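Local coordinates for HD domain protein (Enterococcus faecalis, PDB 4LRL) that binds deoxyribonucleoside triphosphates as allosteric effectors and, as an HD-domain triphosphohydrolase, probably hydrolyses dNTPs to the deoxynucleoside and triphosphate, at residues R66-K71 / Y317-G323; T75-T79 / F347-K351; R230-V234 / N247-A251. All coordinates share one frame; numbering follows the deposited sequence.

How the interactions relate
Interactions 1 and 2 lie about 15 and 17 Å from the chain's centre, centre to centre; interaction 3 is about 26 Å out, still mostly buried but with the exposed Asn247 at its edge. Interactions 1 and 2 join the same long loop between helices 62-65 and 87-108 to successive helical elements, 322-332 and 338-348, of the HD associated region; they touch where Lys71 packs on Ser77, and both reach the second subunit. Interaction 1 works through carboxylates, backbone amides and two salt bridges, with Arg68 extending to a dGTP. Interaction 2 combines an aromatic pair with an arginine shared between a backbone carbonyl and a second dGTP. Interaction 3 is largely apolar helix packing.

Interaction 1 (R66-K71 / Y317-G323); sequences RLRRIK and YLKLDDG. With DGT (2'-deoxyguanosine-5'-triphosphate), chain O.
With CG placed between its backbone N and carbonyl carbon (chi1 57°), Asp321 swings its carboxylate up to Arg69, whose chain bends at chi3 (-66°) to meet it. The salt bridge runs from Arg69 NE to Asp321 OD1 at 3.1 Å; the oxygen lies in the guanidinium plane, yet NE comes in from above the carboxylate. Asp321 is also the N-cap of helix 322-332, its OD2 accepting from Val324 N, while Arg69 NH1 crosses to Leu348 O of the second subunit.

Next along, Asp322 N donates to Arg69 O (3.1 Å), and Asp322 OD1 takes two donors from opposite faces of its plane: Lys71 N at 2.6 Å and Lys71 NZ at 3.1 Å. The loop leaving helix 62-65 is thus tied to the first turn of a helix in the HD associated region. Water 1 donates to Arg69 O and accepts from Gly323 N.

Arg66 closes the other end, with Ile70 CD1 over one face of its guanidinium and Leu318 CD2 over the opposite one, both toward the rim, and with NH2 2.8 Å from Leu320 O. On the far side of the loop, Arg68 NH2 donates to O6 of the dGTP guanine at 3.0 Å.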
loop_
_atom_site.group_PDB
_atom_site.type_symbol
_atom_site.label_atom_id
_atom_site.label_comp_id
_atom_site.label_asym_id
_atom_site.label_seq_id
_atom_site.Cartn_x
_atom_site.Cartn_y
_atom_site.Cartn_z
ATOM N N ARG C 66 -11.552 -26.502 12.807
ATOM C CA ARG C 66 -11.118 -27.343 11.695
ATOM C C ARG C 66 -11.102 -26.570 10.371
ATOM O O ARG C 66 -10.480 -26.997 9.393
ATOM C CB ARG C 66 -11.945 -28.638 11.610
ATOM C CG ARG C 66 -13.408 -28.456 11.305
ATOM C CD ARG C 66 -13.912 -29.559 10.388
ATOM N NE ARG C 66 -14.941 -29.011 9.513
ATOM C CZ ARG C 66 -15.299 -29.490 8.324
ATOM N NH1 ARG C 66 -16.250 -28.853 7.658
ATOM N NH2 ARG C 66 -14.732 -30.583 7.800
ATOM N N LEU C 67 -11.760 -25.414 10.357
ATOM C CA LEU C 67 -11.677 -24.509 9.221
ATOM C C LEU C 67 -10.249 -23.977 8.995
ATOM O O LEU C 67 -9.947 -23.497 7.916
ATOM C CB LEU C 67 -12.698 -23.372 9.350
ATOM C CG LEU C 67 -14.179 -23.757 9.455
ATOM C CD1 LEU C 67 -15.094 -22.520 9.492
ATOM C CD2 LEU C 67 -14.618 -24.728 8.339
ATOM N N ARG C 68 -9.373 -24.077 9.994
ATOM C CA ARG C 68 -7.945 -23.769 9.795
ATOM C C ARG C 68 -7.304 -24.701 8.787
ATOM O O ARG C 68 -6.377 -24.315 8.077
ATOM C CB ARG C 68 -7.159 -23.871 11.099
ATOM C CG ARG C 68 -7.457 -22.781 12.103
ATOM C CD ARG C 68 -6.904 -23.202 13.453
ATOM N NE ARG C 68 -7.050 -22.187 14.489
ATOM C CZ ARG C 68 -6.235 -21.151 14.654
ATOM N NH1 ARG C 68 -5.218 -20.961 13.822
ATOM N NH2 ARG C 68 -6.451 -20.293 15.648
ATOM N N ARG C 69 -7.808 -25.933 8.739
ATOM C CA ARG C 69 -7.234 -26.988 7.913
ATOM C C ARG C 69 -7.883 -27.077 6.524
ATOM O O ARG C 69 -7.733 -28.078 5.816
ATOM C CB ARG C 69 -7.304 -28.322 8.666
ATOM C CG ARG C 69 -6.559 -28.288 9.998
ATOM C CD ARG C 69 -6.436 -29.649 10.661
ATOM N NE ARG C 69 -7.724 -30.200 11.075
ATOM C CZ ARG C 69 -8.363 -29.877 12.196
ATOM N NH1 ARG C 69 -7.853 -28.992 13.047
ATOM N NH2 ARG C 69 -9.529 -30.446 12.465
ATOM N N ILE C 70 -8.595 -26.021 6.132
ATOM C CA ILE C 70 -9.267 -26.000 4.838
ATOM C C ILE C 70 -9.003 -24.671 4.144
ATOM O O ILE C 70 -9.340 -23.604 4.675
ATOM C CB ILE C 70 -10.792 -26.266 4.977
ATOM C CG1 ILE C 70 -11.046 -27.648 5.595
ATOM C CG2 ILE C 70 -11.480 -26.161 3.625
ATOM C CD1 ILE C 70 -12.515 -27.947 5.894
ATOM N N LYS C 71 -8.381 -24.735 2.968
ATOM C CA LYS C 71 -8.049 -23.529 2.205
ATOM C C LYS C 71 -9.310 -22.854 1.730
ATOM O O LYS C 71 -10.267 -23.522 1.342
ATOM C CB LYS C 71 -7.165 -23.844 1.003
ATOM C CG LYS C 71 -5.677 -24.022 1.326
ATOM C CD LYS C 71 -4.853 -24.206 0.041
ATOM C CE LYS C 71 -5.065 -25.588 -0.603
ATOM N NZ LYS C 71 -4.844 -26.781 0.315
ATOM N N TYR C 317 -17.945 -36.622 8.149
ATOM C CA TYR C 317 -17.696 -35.450 7.322
ATOM C C TYR C 317 -16.732 -34.477 8.008
ATOM O O TYR C 317 -15.775 -34.021 7.394
ATOM C CB TYR C 317 -19.011 -34.756 6.983
ATOM C CG TYR C 317 -18.873 -33.552 6.075
ATOM C CD1 TYR C 317 -18.875 -33.692 4.690
ATOM C CD2 TYR C 317 -18.769 -32.264 6.609
ATOM C CE1 TYR C 317 -18.756 -32.579 3.859
ATOM C CE2 TYR C 317 -18.667 -31.150 5.795
ATOM C CZ TYR C 317 -18.659 -31.308 4.427
ATOM O OH TYR C 317 -18.560 -30.192 3.632
ATOM N N LEU C 318 -16.996 -34.200 9.288
ATOM C CA LEU C 318 -16.213 -33.257 10.092
ATOM C C LEU C 318 -14.733 -33.621 10.230
ATOM O O LEU C 318 -13.907 -32.775 10.576
ATOM C CB LEU C 318 -16.836 -33.098 11.480
ATOM C CG LEU C 318 -18.177 -32.362 11.580
ATOM C CD1 LEU C 318 -18.795 -32.576 12.951
ATOM C CD2 LEU C 318 -18.016 -30.869 11.285
ATOM N N LYS C 319 -14.405 -34.879 9.961
ATOM C CA LYS C 319 -13.033 -35.349 10.065
ATOM C C LYS C 319 -12.243 -34.953 8.834
ATOM O O LYS C 319 -11.018 -35.079 8.820
ATOM C CB LYS C 319 -12.999 -36.875 10.211
ATOM C CG LYS C 319 -13.295 -37.390 11.614
ATOM C CD LYS C 319 -13.388 -38.899 11.609
ATOM C CE LYS C 319 -13.578 -39.463 13.013
ATOM N NZ LYS C 319 -14.087 -40.868 12.942
ATOM N N LEU C 320 -12.951 -34.496 7.803
ATOM C CA LEU C 320 -12.330 -34.197 6.521
ATOM C C LEU C 320 -11.761 -32.787 6.432
ATOM O O LEU C 320 -12.400 -31.828 6.868
ATOM C CB LEU C 320 -13.326 -34.399 5.389
ATOM C CG LEU C 320 -13.743 -35.814 5.009
ATOM C CD1 LEU C 320 -14.658 -35.704 3.812
ATOM C CD2 LEU C 320 -12.539 -36.709 4.696
ATOM N N ASP C 321 -10.559 -32.686 5.860
ATOM C CA ASP C 321 -9.889 -31.407 5.572
ATOM C C ASP C 321 -8.910 -31.588 4.404
ATOM O O ASP C 321 -8.806 -32.685 3.872
ATOM C CB ASP C 321 -9.187 -30.863 6.822
ATOM C CG ASP C 321 -8.168 -31.834 7.407
ATOM O OD1 ASP C 321 -8.150 -31.997 8.646
ATOM O OD2 ASP C 321 -7.385 -32.432 6.637
ATOM N N ASP C 322 -8.198 -30.530 4.003
ATOM C CA ASP C 322 -7.280 -30.618 2.851
ATOM C C ASP C 322 -6.139 -31.632 3.061
ATOM O O ASP C 322 -5.716 -32.316 2.123
ATOM C CB ASP C 322 -6.696 -29.240 2.490
ATOM C CG ASP C 322 -7.769 -28.201 2.153
ATOM O OD1 ASP C 322 -7.420 -27.010 2.038
ATOM O OD2 ASP C 322 -8.954 -28.558 1.997
ATOM N N GLY C 323 -5.648 -31.718 4.293
ATOM C CA GLY C 323 -4.558 -32.608 4.627
ATOM C C GLY C 323 -4.909 -34.083 4.540
ATOM O O GLY C 323 -4.045 -34.916 4.266
HETATM P PG DGT O . -6.885 -16.799 27.868
HETATM O O1G DGT O . -7.233 -17.889 28.862
HETATM O O2G DGT O . -7.899 -16.602 26.764
HETATM O O3G DGT O . -6.417 -15.520 28.534
HETATM O O3B DGT O . -5.598 -17.396 27.098
HETATM P PB DGT O . -4.548 -16.435 26.343
HETATM O O1B DGT O . -5.210 -15.120 26.026
HETATM O O2B DGT O . -3.255 -16.447 27.129
HETATM O O3A DGT O . -4.258 -17.262 24.982
HETATM P PA DGT O . -5.369 -17.623 23.874
HETATM O O1A DGT O . -6.694 -17.007 24.197
HETATM O O2A DGT O . -5.309 -19.106 23.610
HETATM O "O5'" DGT O . -4.776 -16.865 22.583
HETATM C "C5'" DGT O . -4.238 -15.545 22.695
HETATM C "C4'" DGT O . -3.860 -15.005 21.322
HETATM O "O4'" DGT O . -4.135 -15.973 20.310
HETATM C "C3'" DGT O . -4.679 -13.769 20.979
HETATM O "O3'" DGT O . -3.795 -12.726 20.536
HETATM C "C2'" DGT O . -5.615 -14.190 19.858
HETATM C "C1'" DGT O . -4.862 -15.360 19.243
HETATM N N9 DGT O . -5.712 -16.373 18.564
HETATM C C8 DGT O . -5.647 -16.670 17.257
HETATM N N7 DGT O . -6.524 -17.645 16.921
HETATM C C5 DGT O . -7.169 -17.987 18.042
HETATM C C6 DGT O . -8.227 -18.954 18.390
HETATM O O6 DGT O . -8.711 -19.694 17.506
HETATM N N1 DGT O . -8.629 -19.005 19.668
HETATM C C2 DGT O . -8.106 -18.213 20.631
HETATM N N2 DGT O . -8.565 -18.322 21.897
HETATM N N3 DGT O . -7.127 -17.302 20.378
HETATM C C4 DGT O . -6.633 -17.148 19.123
HETATM O O HOH W 1 -5.391 -29.350 5.872
HETATM O O HOH W 2 -10.002 -26.407 0.368
#

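Interaction 2 (T75-T79 / F347-K351). With DGT (2'-deoxyguanosine-5'-triphosphate), chain R; TTP (thymidine-5'-triphosphate), chain S.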
loop_
_atom_site.group_PDB
_atom_site.type_symbol
_atom_site.label_atom_id
_atom_site.label_comp_id
_atom_site.label_asym_id
_atom_site.label_seq_id
_atom_site.Cartn_x
_atom_site.Cartn_y
_atom_site.Cartn_z
ATOM N N THR C 75 -7.996 -24.365 -5.202
ATOM C CA THR C 75 -6.951 -24.587 -6.176
ATOM C C THR C 75 -6.280 -23.301 -6.609
ATOM O O THR C 75 -5.269 -23.342 -7.306
ATOM C CB THR C 75 -7.505 -25.284 -7.431
ATOM O OG1 THR C 75 -8.639 -24.556 -7.911
ATOM C CG2 THR C 75 -7.910 -26.740 -7.119
ATOM N N SER C 76 -6.829 -22.164 -6.201
ATOM C CA SER C 76 -6.255 -20.873 -6.559
ATOM C C SER C 76 -4.789 -20.694 -6.167
ATOM O O SER C 76 -4.061 -19.970 -6.837
ATOM C CB SER C 76 -7.078 -19.731 -5.988
ATOM O OG SER C 76 -8.092 -19.367 -6.909
ATOM N N SER C 77 -4.358 -21.359 -5.103
ATOM C CA SER C 77 -2.981 -21.237 -4.644
ATOM C C SER C 77 -1.977 -21.749 -5.686
ATOM O O SER C 77 -0.796 -21.426 -5.632
ATOM C CB SER C 77 -2.796 -21.948 -3.303
ATOM O OG SER C 77 -2.835 -23.361 -3.452
ATOM N N PHE C 78 -2.449 -22.537 -6.644
ATOM C CA PHE C 78 -1.561 -23.031 -7.697
ATOM C C PHE C 78 -1.205 -21.939 -8.719
ATOM O O PHE C 78 -0.134 -21.981 -9.352
ATOM C CB PHE C 78 -2.173 -24.247 -8.383
ATOM C CG PHE C 78 -2.203 -25.478 -7.521
ATOM C CD1 PHE C 78 -3.407 -25.987 -7.061
ATOM C CD2 PHE C 78 -1.016 -26.135 -7.173
ATOM C CE1 PHE C 78 -3.453 -27.142 -6.255
ATOM C CE2 PHE C 78 -1.044 -27.290 -6.367
ATOM C CZ PHE C 78 -2.274 -27.795 -5.914
ATOM N N THR C 79 -2.093 -20.954 -8.853
ATOM C CA THR C 79 -1.876 -19.841 -9.775
ATOM C C THR C 79 -1.422 -18.575 -9.040
ATOM O O THR C 79 -0.612 -17.816 -9.575
ATOM C CB THR C 79 -3.136 -19.548 -10.614
ATOM O OG1 THR C 79 -3.523 -20.732 -11.317
ATOM C CG2 THR C 79 -2.870 -18.445 -11.626
ATOM N N PHE C 347 -1.767 -33.721 -9.491
ATOM C CA PHE C 347 -2.261 -32.813 -8.456
ATOM C C PHE C 347 -1.224 -32.450 -7.400
ATOM O O PHE C 347 -1.148 -31.299 -6.975
ATOM C CB PHE C 347 -3.510 -33.361 -7.758
ATOM C CG PHE C 347 -4.198 -32.341 -6.891
ATOM C CD1 PHE C 347 -5.081 -31.422 -7.447
ATOM C CD2 PHE C 347 -3.945 -32.283 -5.517
ATOM C CE1 PHE C 347 -5.713 -30.467 -6.645
ATOM C CE2 PHE C 347 -4.573 -31.330 -4.702
ATOM C CZ PHE C 347 -5.451 -30.423 -5.263
ATOM N N LEU C 348 -0.439 -33.424 -6.958
ATOM C CA LEU C 348 0.607 -33.135 -5.978
ATOM C C LEU C 348 1.760 -32.333 -6.571
ATOM O O LEU C 348 2.322 -31.475 -5.897
ATOM C CB LEU C 348 1.125 -34.422 -5.335
ATOM C CG LEU C 348 0.124 -35.170 -4.448
ATOM C CD1 LEU C 348 0.616 -36.602 -4.221
ATOM C CD2 LEU C 348 -0.155 -34.442 -3.115
ATOM N N MET C 349 2.087 -32.613 -7.831
ATOM C CA MET C 349 3.268 -32.039 -8.503
ATOM C C MET C 349 2.964 -30.811 -9.396
ATOM O O MET C 349 3.877 -30.252 -10.019
ATOM C CB MET C 349 3.999 -33.124 -9.330
ATOM C CG MET C 349 4.465 -34.374 -8.555
ATOM S SD MET C 349 4.967 -34.014 -6.867
ATOM C CE MET C 349 5.393 -35.641 -6.230
ATOM N N ARG C 350 1.685 -30.409 -9.443
ATOM C CA ARG C 350 1.198 -29.270 -10.236
ATOM C C ARG C 350 1.406 -29.457 -11.738
ATOM O O ARG C 350 2.316 -28.876 -12.332
ATOM C CB ARG C 350 1.783 -27.929 -9.742
ATOM C CG ARG C 350 1.099 -26.688 -10.331
ATOM C CD ARG C 350 1.851 -25.404 -10.013
ATOM N NE ARG C 350 1.195 -24.192 -10.523
ATOM C CZ ARG C 350 1.181 -23.794 -11.800
ATOM N NH1 ARG C 350 0.558 -22.674 -12.134
ATOM N NH2 ARG C 350 1.758 -24.516 -12.756
ATOM N N LYS C 351 0.554 -30.279 -12.343
ATOM C CA LYS C 351 0.575 -30.498 -13.787
ATOM C C LYS C 351 -0.819 -30.220 -14.298
ATOM O O LYS C 351 -1.559 -31.156 -14.593
ATOM C CB LYS C 351 0.953 -31.940 -14.155
ATOM C CG LYS C 351 2.180 -32.505 -13.464
ATOM C CD LYS C 351 3.436 -31.863 -13.953
ATOM C CE LYS C 351 4.662 -32.591 -13.406
ATOM N NZ LYS C 351 5.879 -31.770 -13.621
HETATM P PG DGT R . 3.322 -21.810 -19.845
HETATM O O1G DGT R . 3.229 -20.313 -20.090
HETATM O O2G DGT R . 3.259 -22.640 -21.120
HETATM O O3G DGT R . 4.422 -22.216 -18.878
HETATM O O3B DGT R . 1.978 -22.260 -19.067
HETATM P PB DGT R . 0.977 -21.223 -18.374
HETATM O O1B DGT R . -0.281 -21.146 -19.199
HETATM O O2B DGT R . 1.717 -19.961 -18.007
HETATM O O3A DGT R . 0.611 -21.993 -17.016
HETATM P PA DGT R . 1.571 -22.166 -15.743
HETATM O O1A DGT R . 1.345 -23.564 -15.240
HETATM O O2A DGT R . 2.972 -21.702 -15.971
HETATM O "O5'" DGT R . 0.887 -21.188 -14.657
HETATM C "C5'" DGT R . 0.500 -19.847 -14.939
HETATM C "C4'" DGT R . 0.968 -18.918 -13.821
HETATM O "O4'" DGT R . 0.776 -19.467 -12.506
HETATM C "C3'" DGT R . 2.470 -18.686 -13.904
HETATM O "O3'" DGT R . 2.827 -17.765 -14.950
HETATM C "C2'" DGT R . 2.816 -18.230 -12.492
HETATM C "C1'" DGT R . 1.737 -18.875 -11.620
HETATM N N9 DGT R . 2.296 -19.895 -10.699
HETATM C C8 DGT R . 2.102 -19.922 -9.365
HETATM N N7 DGT R . 2.730 -20.980 -8.782
HETATM C C5 DGT R . 3.345 -21.655 -9.770
HETATM C C6 DGT R . 4.206 -22.867 -9.873
HETATM O O6 DGT R . 4.520 -23.563 -8.888
HETATM N N1 DGT R . 4.641 -23.232 -11.072
HETATM C C2 DGT R . 4.358 -22.545 -12.185
HETATM N N2 DGT R . 4.864 -23.012 -13.344
HETATM N N3 DGT R . 3.578 -21.431 -12.186
HETATM C C4 DGT R . 3.057 -20.940 -11.024
HETATM P PA TTP S . -0.354 -15.776 -16.128
HETATM O O1A TTP S . 0.753 -16.774 -16.338
HETATM O O2A TTP S . -1.779 -16.255 -16.075
HETATM O O3A TTP S . -0.294 -14.588 -17.229
HETATM P PB TTP S . 1.013 -13.802 -17.804
HETATM O O1B TTP S . 1.891 -13.386 -16.646
HETATM O O2B TTP S . 0.506 -12.683 -18.686
HETATM O O3B TTP S . 1.856 -14.870 -18.709
HETATM P PG TTP S . 1.349 -16.258 -19.410
HETATM O O1G TTP S . 2.324 -16.424 -20.562
HETATM O O2G TTP S . -0.088 -16.002 -19.835
HETATM O O3G TTP S . 1.508 -17.352 -18.379
HETATM O "O5'" TTP S . -0.058 -15.011 -14.749
HETATM C "C5'" TTP S . 1.159 -15.171 -14.018
HETATM C "C4'" TTP S . 0.976 -14.612 -12.613
HETATM O "O4'" TTP S . 0.310 -13.347 -12.693
HETATM C "C3'" TTP S . 0.117 -15.533 -11.761
HETATM O "O3'" TTP S . 0.675 -15.717 -10.464
HETATM C "C2'" TTP S . -1.193 -14.800 -11.586
HETATM C "C1'" TTP S . -0.858 -13.344 -11.871
HETATM N N1 TTP S . -1.993 -12.694 -12.531
HETATM C C2 TTP S . -2.537 -11.477 -12.008
HETATM O O2 TTP S . -2.046 -10.937 -10.984
HETATM N N3 TTP S . -3.587 -10.895 -12.626
HETATM C C4 TTP S . -4.129 -11.455 -13.725
HETATM O O4 TTP S . -5.104 -10.887 -14.272
HETATM C C5 TTP S . -3.613 -12.652 -14.255
HETATM C C5M TTP S . -4.199 -13.306 -15.489
HETATM C C6 TTP S . -2.532 -13.262 -13.630
#
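This contact forms one wall of a nucleotide site at the subunit interface, where dGTP and dTTP lie side by side. Arg350, just past the C-terminal end of helix 338-348, is its central residue. Its chain runs extended from CG to NE, past the Phe78 ring, so that the guanidinium arrives side-on at a backbone carbonyl: NE donates to Phe78 O at 2.8 Å and NH1 to the same Phe78 O at 2.9 Å, both from one face of the carbonyl plane. The oxygen sits almost in the guanidinium plane, and this double grip fixes the rotation of the group. Arg350 then turns its other hydrogens to the dGTP, NH1 to O5' and NH2 to O1A at 2.7 Å (167°), while one face of the guanidinium lies against the purine.

Behind the site, the edge of Phe78 points into the face of Phe347 in a T-shaped stack, centroids 5.4 Å apart and planes at 74°. Thr75 CG2 meets the rim of the Phe347 ring, and Met275 and Leu279 of helix 270-291 pack on Phe78 and Phe347 respectively.

Thr79 O accepts from O3' of dTTP at 2.6 Å. Lys38, Asn60, Gln65 and Arg68 of the second subunit, with Lys354 and Lys446 of this chain, also bond the dGTP. Paired nucleotides bridging subunits in this way fit an allosteric site of a dNTP triphosphohydrolase.

Interaction 3 (R230-V234 / N247-A251)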
loop_
_atom_site.group_PDB
_atom_site.type_symbol
_atom_site.label_atom_id
_atom_site.label_comp_id
_atom_site.label_asym_id
_atom_site.label_seq_id
_atom_site.Cartn_x
_atom_site.Cartn_y
_atom_site.Cartn_z
ATOM N N ARG C 230 -15.293 3.444 3.678
ATOM C CA ARG C 230 -16.278 4.333 3.077
ATOM C C ARG C 230 -17.649 3.679 2.974
ATOM O O ARG C 230 -18.663 4.352 3.144
ATOM C CB ARG C 230 -15.844 4.926 1.727
ATOM C CG ARG C 230 -16.839 6.015 1.177
ATOM C CD ARG C 230 -17.167 7.145 2.176
ATOM N NE ARG C 230 -18.224 8.033 1.679
ATOM C CZ ARG C 230 -18.773 9.041 2.362
ATOM N NH1 ARG C 230 -18.379 9.329 3.598
ATOM N NH2 ARG C 230 -19.730 9.764 1.800
ATOM N N ILE C 231 -17.681 2.373 2.742
ATOM C CA ILE C 231 -18.956 1.662 2.735
ATOM C C ILE C 231 -19.567 1.666 4.132
ATOM O O ILE C 231 -20.768 1.870 4.287
ATOM C CB ILE C 231 -18.845 0.237 2.144
ATOM C CG1 ILE C 231 -18.396 0.330 0.678
ATOM C CG2 ILE C 231 -20.208 -0.505 2.265
ATOM C CD1 ILE C 231 -18.403 -0.962 -0.057
ATOM N N LEU C 232 -18.726 1.491 5.147
ATOM C CA LEU C 232 -19.206 1.528 6.520
ATOM C C LEU C 232 -19.741 2.895 6.934
ATOM O O LEU C 232 -20.567 2.989 7.834
ATOM C CB LEU C 232 -18.124 1.049 7.491
ATOM C CG LEU C 232 -17.764 -0.442 7.374
ATOM C CD1 LEU C 232 -16.731 -0.842 8.408
ATOM C CD2 LEU C 232 -18.992 -1.321 7.476
ATOM N N ARG C 233 -19.291 3.951 6.260
ATOM C CA ARG C 233 -19.737 5.302 6.587
ATOM C C ARG C 233 -21.131 5.618 6.026
ATOM O O ARG C 233 -21.787 6.544 6.489
ATOM C CB ARG C 233 -18.724 6.334 6.080
ATOM C CG ARG C 233 -18.832 7.707 6.738
ATOM C CD ARG C 233 -18.078 7.762 8.054
ATOM N NE ARG C 233 -18.462 8.914 8.867
ATOM C CZ ARG C 233 -17.825 9.298 9.976
ATOM N NH1 ARG C 233 -16.757 8.632 10.405
ATOM N NH2 ARG C 233 -18.253 10.361 10.656
ATOM N N VAL C 234 -21.571 4.857 5.028
ATOM C CA VAL C 234 -22.833 5.143 4.353
ATOM C C VAL C 234 -23.850 4.009 4.464
ATOM O O VAL C 234 -25.024 4.200 4.117
ATOM C CB VAL C 234 -22.635 5.516 2.858
ATOM C CG1 VAL C 234 -21.812 6.799 2.720
ATOM C CG2 VAL C 234 -22.003 4.366 2.073
ATOM N N ASN C 247 -25.022 9.478 -1.077
ATOM C CA ASN C 247 -23.746 10.202 -1.137
ATOM C C ASN C 247 -22.513 9.281 -1.147
ATOM O O ASN C 247 -21.398 9.737 -1.341
ATOM C CB ASN C 247 -23.640 11.271 -0.039
ATOM C CG ASN C 247 -23.600 10.678 1.356
ATOM O OD1 ASN C 247 -22.532 10.444 1.909
ATOM N ND2 ASN C 247 -24.766 10.422 1.925
ATOM N N GLY C 248 -22.733 7.984 -0.953
ATOM C CA GLY C 248 -21.659 7.001 -1.008
ATOM C C GLY C 248 -21.703 6.075 -2.211
ATOM O O GLY C 248 -21.059 5.026 -2.205
ATOM N N MET C 249 -22.445 6.467 -3.248
ATOM C CA MET C 249 -22.604 5.638 -4.450
ATOM C C MET C 249 -21.267 5.190 -5.080
ATOM O O MET C 249 -21.115 4.031 -5.460
ATOM C CB MET C 249 -23.453 6.365 -5.506
ATOM C CG MET C 249 -23.453 5.622 -6.846
ATOM S SD MET C 249 -23.943 6.550 -8.305
ATOM C CE MET C 249 -22.914 8.023 -8.253
ATOM N N HIS C 250 -20.317 6.116 -5.208
ATOM C CA HIS C 250 -19.032 5.801 -5.849
ATOM C C HIS C 250 -18.272 4.704 -5.109
ATOM O O HIS C 250 -17.643 3.860 -5.737
ATOM C CB HIS C 250 -18.158 7.043 -6.010
ATOM C CG HIS C 250 -18.748 8.094 -6.906
ATOM N ND1 HIS C 250 -19.123 7.841 -8.211
ATOM C CD2 HIS C 250 -19.005 9.406 -6.687
ATOM C CE1 HIS C 250 -19.591 8.953 -8.753
ATOM N NE2 HIS C 250 -19.536 9.914 -7.848
ATOM N N ALA C 251 -18.357 4.714 -3.779
ATOM C CA ALA C 251 -17.793 3.652 -2.957
ATOM C C ALA C 251 -18.504 2.315 -3.196
ATOM O O ALA C 251 -17.871 1.267 -3.187
ATOM C CB ALA C 251 -17.849 4.024 -1.501
#
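Arg230 CG rests on the methyl of Ala251, 3.5 Å from CB, and this touch packs together the two helices that flank a beta-hairpin: helix 228-234, the antiparallel strands 235-238 and 241-245, and helix 249-267 follow one another in the chain. Arg230 CG lies opposite its backbone N (chi1 -173°), which carries the aliphatic part of the chain across Ala251; the bend at chi2 (52°) then turns the guanidinium toward the start of the second helix. There NH2 comes within 2.9 Å of Asn247 OD1, the guanidinium and amide planes standing 65° apart.

One turn further along the first helix, Val234 CG1 packs against Gly248 CA at 3.7 Å. Gly248 is the N-cap residue of helix 249-267, and its lack of a side chain permits this approach, since a CB there would point straight at the valine. The same Val234 CG1 also lies over one face of the Arg230 guanidinium.

Beyond this layer, strand 241-245 adds two neighbours: Phe244 touches Ile231 and Ala245 touches Val234. Arg230 also makes a cation-pi contact with Tyr47 of the fourth subunit, so the packing continues into the tetramer. At the other end of the contact, Ile231 CD1 lies 3.9 Å from Ala251 O.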